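Local coordinates for protein putative polyketide cyclase (Acidithiobacillus ferrooxidans, PDB 3F9S) that is a putative polyketide cyclase of the SnoaL-like family, probably acting on a polyketide-like substrate, though its reaction is not established, at residues F67-F72 with W90-K95; K106-S111 with L133-Q138. One frame throughout, in Å; residues are numbered along the deposited sequence.

Interaction 1: residues F67-F72 with W90-K95; sequences FPDQCF and WTATHK
Asp69 OD1 is gripped by three groups. Thr93 N gives it an almost linear hydrogen bond of 2.8 Å on its syn lone pair, water 2 donates to it, and Lys95 NZ makes a long salt bridge with it at 3.5 Å. The same water also donates to Thr93 O, so it ties the carboxylate to the far strand a second time. Thr93 OG1 donates to Asp69 OD2, but at a modelled 2.4 Å the exact length is doubtful. Farther along, Cys71 and Thr91 form an antiparallel hydrogen-bonded pair, with Cys71 N to Thr91 O at 2.8 Å, and Phe72 and Trp90 form the following non-hydrogen-bonded pair.

Trp90 fills the middle of the contact. With CG anti to its backbone N (chi1 179°), its indole runs past Gln70 between two phenyl rings. Its CD1 edge sits 3.3 Å above the Phe72 ring plane, over the centre, with the ring planes 73° apart. Its other end brings CH2 to within 3.7 Å of Phe67 CG, an edge-to-face approach at 83°. Trp90 NE1 donates to Gln70 OE1 at 3.1 Å; the acceptor lies in the indole plane, yet the donor stands above the carbonyl plane of the amide. Gln70 NE2 in turn donates to Phe67 O at 2.8 Å, which links amide, indole and the type I turn from Phe67 to Gln70. Phe67, Trp90 and Phe72 form an aromatic cluster at the open end of the antiparallel hairpin 71-80/83-93, at the edge of the NTF2-like sheet, where 71-80 is an outermost strand within the chain.

Interaction 2: residues K106-S111 with L133-Q138; sequences KQIKMS and LGVYQQ
The side-chain amide of Gln138 pairs with both backbone polar atoms of Lys109. Lys109 N donates to Gln138 OE1 at 2.8 Å with a nearly straight N-H...O angle of 172°, and Gln138 NE2 donates to Lys109 O at 2.7 Å. Each donor lies in the plane of the carbonyl it meets, on a lone pair, so the amide meets the strand as the N-H and C=O of one residue on an antiparallel neighbouring strand would, and two bonds fix its rotation. Gln138 reaches this place because CG is anti to its carbonyl carbon (chi1 -68°) and the chain is extended beyond it; NE2 also makes a weak bond to Gly134 O, one turn back. A leucine here would probably leave Lys109 N and O without these mates and the helix less firmly fixed to the strand at this turn.

Beyond the amide the packing is apolar and belongs mainly to Val135, whose two methyls part company. CG1 meets Ile108 CG2 at 3.5 Å, while CG2 lies 3.7 Å from Met110 CB and equally near the SE atom of this residue, which is a selenomethionine. The axes of the short segments 107-111 and 133-138 approach to 7.7 Å and run nearly antiparallel, at 162°. Tyr136, pointing away from the strand, packs on Leu133 of the second subunit, while on the strand Ser111 OG is hydrogen-bonded to His40 of that subunit. This is a C-terminal helix laid against a strand of the NTF2-like sheet, with a glutamine amide imitating strand pairing.

Overall arrangement
The two contacts share neighbouring strands of one sheet, and their centres lie about 10 Å apart. Segment 90-95 of interaction 1 lies beside segment 106-111 of interaction 2: Ala92 O and Ile108 N are 2.7 Å apart and His94 N and Lys106 O 2.8 Å, both probable hydrogen bonds. Side chains join them too, since Trp90 touches Ile108 and Met110, the same residues that meet Val135. Interaction 1 lies on the hairpin 71-80/83-93, whereas interaction 2 carries the sheet to the C-terminal helix, beside the second subunit. A bound glycerol about 4 Å from the side chain of Phe72 may mark a pocket near interaction 1, although it probably came from crystallisation.

Interaction 1: residues F67-F72 with W90-K95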
loop_
_atom_site.group_PDB
_atom_site.type_symbol
_atom_site.label_atom_id
_atom_site.label_comp_id
_atom_site.label_asym_id
_atom_site.label_seq_id
_atom_site.Cartn_x
_atom_site.Cartn_y
_atom_site.Cartn_z
ATOM N N PHE A 67 8.211 15.360 9.534
ATOM C CA PHE A 67 8.962 14.384 10.320
ATOM C C PHE A 67 10.386 14.421 9.796
ATOM O O PHE A 67 10.761 13.558 8.995
ATOM C CB PHE A 67 8.337 13.017 10.113
ATOM C CG PHE A 67 6.949 12.915 10.637
ATOM C CD1 PHE A 67 6.723 12.643 11.978
ATOM C CD2 PHE A 67 5.854 13.094 9.791
ATOM C CE1 PHE A 67 5.425 12.543 12.485
ATOM C CE2 PHE A 67 4.549 12.993 10.284
ATOM C CZ PHE A 67 4.337 12.708 11.629
ATOM N N PRO A 68 11.173 15.428 10.231
ATOM C CA PRO A 68 12.512 15.639 9.678
ATOM C C PRO A 68 13.542 14.537 9.858
ATOM O O PRO A 68 14.457 14.467 9.044
ATOM C CB PRO A 68 12.960 16.960 10.302
ATOM C CG PRO A 68 12.140 17.140 11.501
ATOM C CD PRO A 68 10.844 16.436 11.254
ATOM N N ASP A 69 13.381 13.677 10.861
ATOM C CA ASP A 69 14.310 12.555 11.049
ATOM C C ASP A 69 13.738 11.248 10.514
ATOM O O ASP A 69 14.253 10.177 10.847
ATOM C CB ASP A 69 14.708 12.421 12.519
ATOM C CG ASP A 69 13.613 11.853 13.397
ATOM O OD1 ASP A 69 12.455 11.658 12.953
ATOM O OD2 ASP A 69 13.948 11.562 14.554
ATOM N N GLN A 70 12.690 11.322 9.690
ATOM C CA GLN A 70 12.059 10.124 9.167
ATOM C C GLN A 70 13.033 9.255 8.401
ATOM O O GLN A 70 13.933 9.759 7.733
ATOM C CB GLN A 70 10.854 10.447 8.282
ATOM C CG GLN A 70 11.154 11.140 6.975
ATOM C CD GLN A 70 9.893 11.589 6.282
ATOM O OE1 GLN A 70 9.350 10.860 5.463
ATOM N NE2 GLN A 70 9.379 12.745 6.661
ATOM N N CYS A 71 12.835 7.944 8.503
ATOM C CA CYS A 71 13.719 7.000 7.869
ATOM C C CYS A 71 12.867 5.893 7.297
ATOM O O CYS A 71 12.019 5.357 7.991
ATOM C CB CYS A 71 14.715 6.422 8.872
ATOM S SG CYS A 71 15.985 5.494 8.016
ATOM N N PHE A 72 13.093 5.597 6.028
ATOM C CA PHE A 72 12.418 4.513 5.322
ATOM C C PHE A 72 13.323 3.304 5.388
ATOM O O PHE A 72 14.533 3.422 5.219
ATOM C CB PHE A 72 12.167 4.878 3.881
ATOM C CG PHE A 72 11.120 5.918 3.722
ATOM C CD1 PHE A 72 11.414 7.255 3.979
ATOM C CD2 PHE A 72 9.835 5.570 3.342
ATOM C CE1 PHE A 72 10.433 8.232 3.842
ATOM C CE2 PHE A 72 8.853 6.534 3.196
ATOM C CZ PHE A 72 9.153 7.872 3.424
ATOM N N TRP A 90 8.730 2.592 8.238
ATOM C CA TRP A 90 9.104 3.971 8.380
ATOM C C TRP A 90 9.059 4.304 9.831
ATOM O O TRP A 90 8.207 3.791 10.564
ATOM C CB TRP A 90 8.050 4.746 7.633
ATOM C CG TRP A 90 8.136 6.200 7.620
ATOM C CD1 TRP A 90 8.736 6.945 6.673
ATOM C CD2 TRP A 90 7.525 7.109 8.533
ATOM N NE1 TRP A 90 8.549 8.265 6.920
ATOM C CE2 TRP A 90 7.805 8.404 8.063
ATOM C CE3 TRP A 90 6.736 6.957 9.683
ATOM C CZ2 TRP A 90 7.344 9.539 8.708
ATOM C CZ3 TRP A 90 6.283 8.083 10.331
ATOM C CH2 TRP A 90 6.602 9.362 9.858
ATOM N N THR A 91 10.024 5.102 10.259
ATOM C CA THR A 91 10.087 5.537 11.622
ATOM C C THR A 91 10.441 7.002 11.582
ATOM O O THR A 91 11.151 7.438 10.685
ATOM C CB THR A 91 11.159 4.765 12.405
ATOM O OG1 THR A 91 12.435 4.983 11.799
ATOM C CG2 THR A 91 10.843 3.263 12.396
ATOM N N ALA A 92 9.905 7.740 12.533
ATOM C CA ALA A 92 10.189 9.166 12.676
ATOM C C ALA A 92 9.832 9.534 14.095
ATOM O O ALA A 92 9.031 8.853 14.727
ATOM C CB ALA A 92 9.360 9.950 11.701
ATOM N N THR A 93 10.481 10.571 14.599
ATOM C CA THR A 93 10.233 11.094 15.932
ATOM C C THR A 93 9.157 12.145 15.759
ATOM O O THR A 93 9.213 12.924 14.803
ATOM C CB THR A 93 11.487 11.784 16.496
ATOM O OG1 THR A 93 12.584 10.871 16.440
ATOM C CG2 THR A 93 11.271 12.209 17.922
ATOM N N HIS A 94 8.195 12.169 16.675
ATOM C CA HIS A 94 7.120 13.160 16.647
ATOM C C HIS A 94 7.667 14.392 17.370
ATOM O O HIS A 94 7.344 14.624 18.536
ATOM C CB HIS A 94 5.855 12.583 17.299
ATOM C CG HIS A 94 4.697 13.528 17.337
ATOM N ND1 HIS A 94 3.768 13.514 18.353
ATOM C CD2 HIS A 94 4.349 14.548 16.518
ATOM C CE1 HIS A 94 2.873 14.461 18.137
ATOM N NE2 HIS A 94 3.204 15.105 17.032
ATOM N N LYS A 95 8.503 15.160 16.668
ATOM C CA LYS A 95 9.165 16.348 17.243
ATOM C C LYS A 95 8.810 17.707 16.619
ATOM O O LYS A 95 9.254 18.748 17.124
ATOM C CB LYS A 95 10.681 16.134 17.312
ATOM C CG LYS A 95 11.393 15.991 15.989
ATOM C CD LYS A 95 12.868 15.701 16.245
ATOM C CE LYS A 95 13.678 15.806 14.977
ATOM N NZ LYS A 95 13.145 14.908 13.925
HETATM O O HOH W 1 13.739 7.838 12.112
HETATM O O HOH W 2 10.787 13.521 12.871
HETATM O O HOH W 3 12.620 3.034 9.413
#

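Interaction 2: residues K106-S111 with L133-Q138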
loop_
_atom_site.group_PDB
_atom_site.type_symbol
_atom_site.label_atom_id
_atom_site.label_comp_id
_atom_site.label_asym_id
_atom_site.label_seq_id
_atom_site.Cartn_x
_atom_site.Cartn_y
_atom_site.Cartn_z
ATOM N N LYS A 106 7.972 11.122 20.713
ATOM C CA LYS A 106 7.820 9.670 20.646
ATOM C C LYS A 106 8.059 9.179 19.225
ATOM O O LYS A 106 7.878 9.931 18.269
ATOM C CB LYS A 106 6.413 9.253 21.082
ATOM N N GLN A 107 8.449 7.914 19.105
ATOM C CA GLN A 107 8.647 7.271 17.801
ATOM C C GLN A 107 7.299 6.958 17.157
ATOM O O GLN A 107 6.422 6.374 17.795
ATOM C CB GLN A 107 9.464 5.976 17.922
ATOM C CG GLN A 107 10.972 6.176 17.800
ATOM C CD GLN A 107 11.471 5.970 16.382
ATOM O OE1 GLN A 107 11.367 4.862 15.846
ATOM N NE2 GLN A 107 12.055 7.012 15.784
ATOM N N ILE A 108 7.142 7.379 15.906
ATOM C CA ILE A 108 5.965 7.077 15.104
ATOM C C ILE A 108 6.453 6.037 14.103
ATOM O O ILE A 108 7.532 6.195 13.519
ATOM C CB ILE A 108 5.421 8.320 14.364
ATOM C CG1 ILE A 108 5.017 9.410 15.356
ATOM C CG2 ILE A 108 4.216 7.957 13.491
ATOM C CD1 ILE A 108 3.914 9.027 16.341
ATOM N N LYS A 109 5.659 4.986 13.916
ATOM C CA LYS A 109 5.970 3.911 12.988
ATOM C C LYS A 109 4.885 3.820 11.929
ATOM O O LYS A 109 3.703 3.982 12.218
ATOM C CB LYS A 109 6.093 2.581 13.706
ATOM C CG LYS A 109 7.305 2.517 14.610
ATOM C CD LYS A 109 7.699 1.065 14.897
ATOM C CE LYS A 109 9.120 0.962 15.463
ATOM N NZ LYS A 109 9.703 -0.405 15.263
HETATM N N MSE A 110 5.297 3.572 10.698
HETATM C CA MSE A 110 4.345 3.457 9.602
HETATM C C MSE A 110 4.917 2.442 8.643
HETATM O O MSE A 110 6.091 2.097 8.727
HETATM C CB MSE A 110 4.176 4.813 8.903
HETATM C CG MSE A 110 3.162 4.799 7.793
HETATM SE SE MSE A 110 2.833 6.511 7.158
HETATM C CE MSE A 110 4.231 6.816 6.188
ATOM N N SER A 111 4.062 1.915 7.784
ATOM C CA SER A 111 4.489 1.027 6.717
ATOM C C SER A 111 3.787 1.465 5.483
ATOM O O SER A 111 2.772 2.148 5.539
ATOM C CB SER A 111 4.182 -0.434 7.018
ATOM O OG SER A 111 2.816 -0.610 7.295
ATOM N N LEU A 133 -3.630 5.469 9.003
ATOM C CA LEU A 133 -4.498 5.267 10.152
ATOM C C LEU A 133 -3.663 4.882 11.386
ATOM O O LEU A 133 -3.930 5.383 12.482
ATOM C CB LEU A 133 -5.589 4.227 9.891
ATOM C CG LEU A 133 -6.574 4.042 11.047
ATOM C CD1 LEU A 133 -7.268 5.385 11.405
ATOM C CD2 LEU A 133 -7.582 2.978 10.716
ATOM N N GLY A 134 -2.671 4.020 11.182
ATOM C CA GLY A 134 -1.713 3.624 12.211
ATOM C C GLY A 134 -1.042 4.835 12.824
ATOM O O GLY A 134 -1.049 4.992 14.036
ATOM N N VAL A 135 -0.520 5.727 11.988
ATOM C CA VAL A 135 0.098 6.971 12.489
ATOM C C VAL A 135 -0.921 7.807 13.273
ATOM O O VAL A 135 -0.641 8.234 14.391
ATOM C CB VAL A 135 0.727 7.805 11.333
ATOM C CG1 VAL A 135 1.316 9.125 11.831
ATOM C CG2 VAL A 135 1.803 7.013 10.670
ATOM N N TYR A 136 -2.095 8.012 12.677
ATOM C CA TYR A 136 -3.220 8.759 13.268
ATOM C C TYR A 136 -3.527 8.214 14.662
ATOM O O TYR A 136 -3.589 8.980 15.625
ATOM C CB TYR A 136 -4.416 8.655 12.301
ATOM C CG TYR A 136 -5.719 9.295 12.706
ATOM C CD1 TYR A 136 -6.596 8.642 13.576
ATOM C CD2 TYR A 136 -6.130 10.504 12.132
ATOM C CE1 TYR A 136 -7.820 9.209 13.923
ATOM C CE2 TYR A 136 -7.356 11.074 12.467
ATOM C CZ TYR A 136 -8.198 10.414 13.355
ATOM O OH TYR A 136 -9.392 11.004 13.700
ATOM N N GLN A 137 -3.648 6.892 14.767
ATOM C CA GLN A 137 -3.874 6.196 16.040
ATOM C C GLN A 137 -2.747 6.386 17.063
ATOM O O GLN A 137 -3.012 6.614 18.250
ATOM C CB GLN A 137 -4.060 4.695 15.800
ATOM C CG GLN A 137 -5.389 4.339 15.152
ATOM C CD GLN A 137 -5.467 2.878 14.750
ATOM O OE1 GLN A 137 -4.460 2.178 14.708
ATOM N NE2 GLN A 137 -6.671 2.415 14.439
ATOM N N GLN A 138 -1.506 6.257 16.601
ATOM C CA GLN A 138 -0.323 6.451 17.452
ATOM C C GLN A 138 -0.222 7.877 17.992
ATOM O O GLN A 138 0.161 8.068 19.151
ATOM C CB GLN A 138 0.960 6.121 16.702
ATOM C CG GLN A 138 1.145 4.658 16.364
ATOM C CD GLN A 138 2.256 4.505 15.354
ATOM O OE1 GLN A 138 3.374 4.962 15.590
ATOM N NE2 GLN A 138 1.963 3.884 14.222
#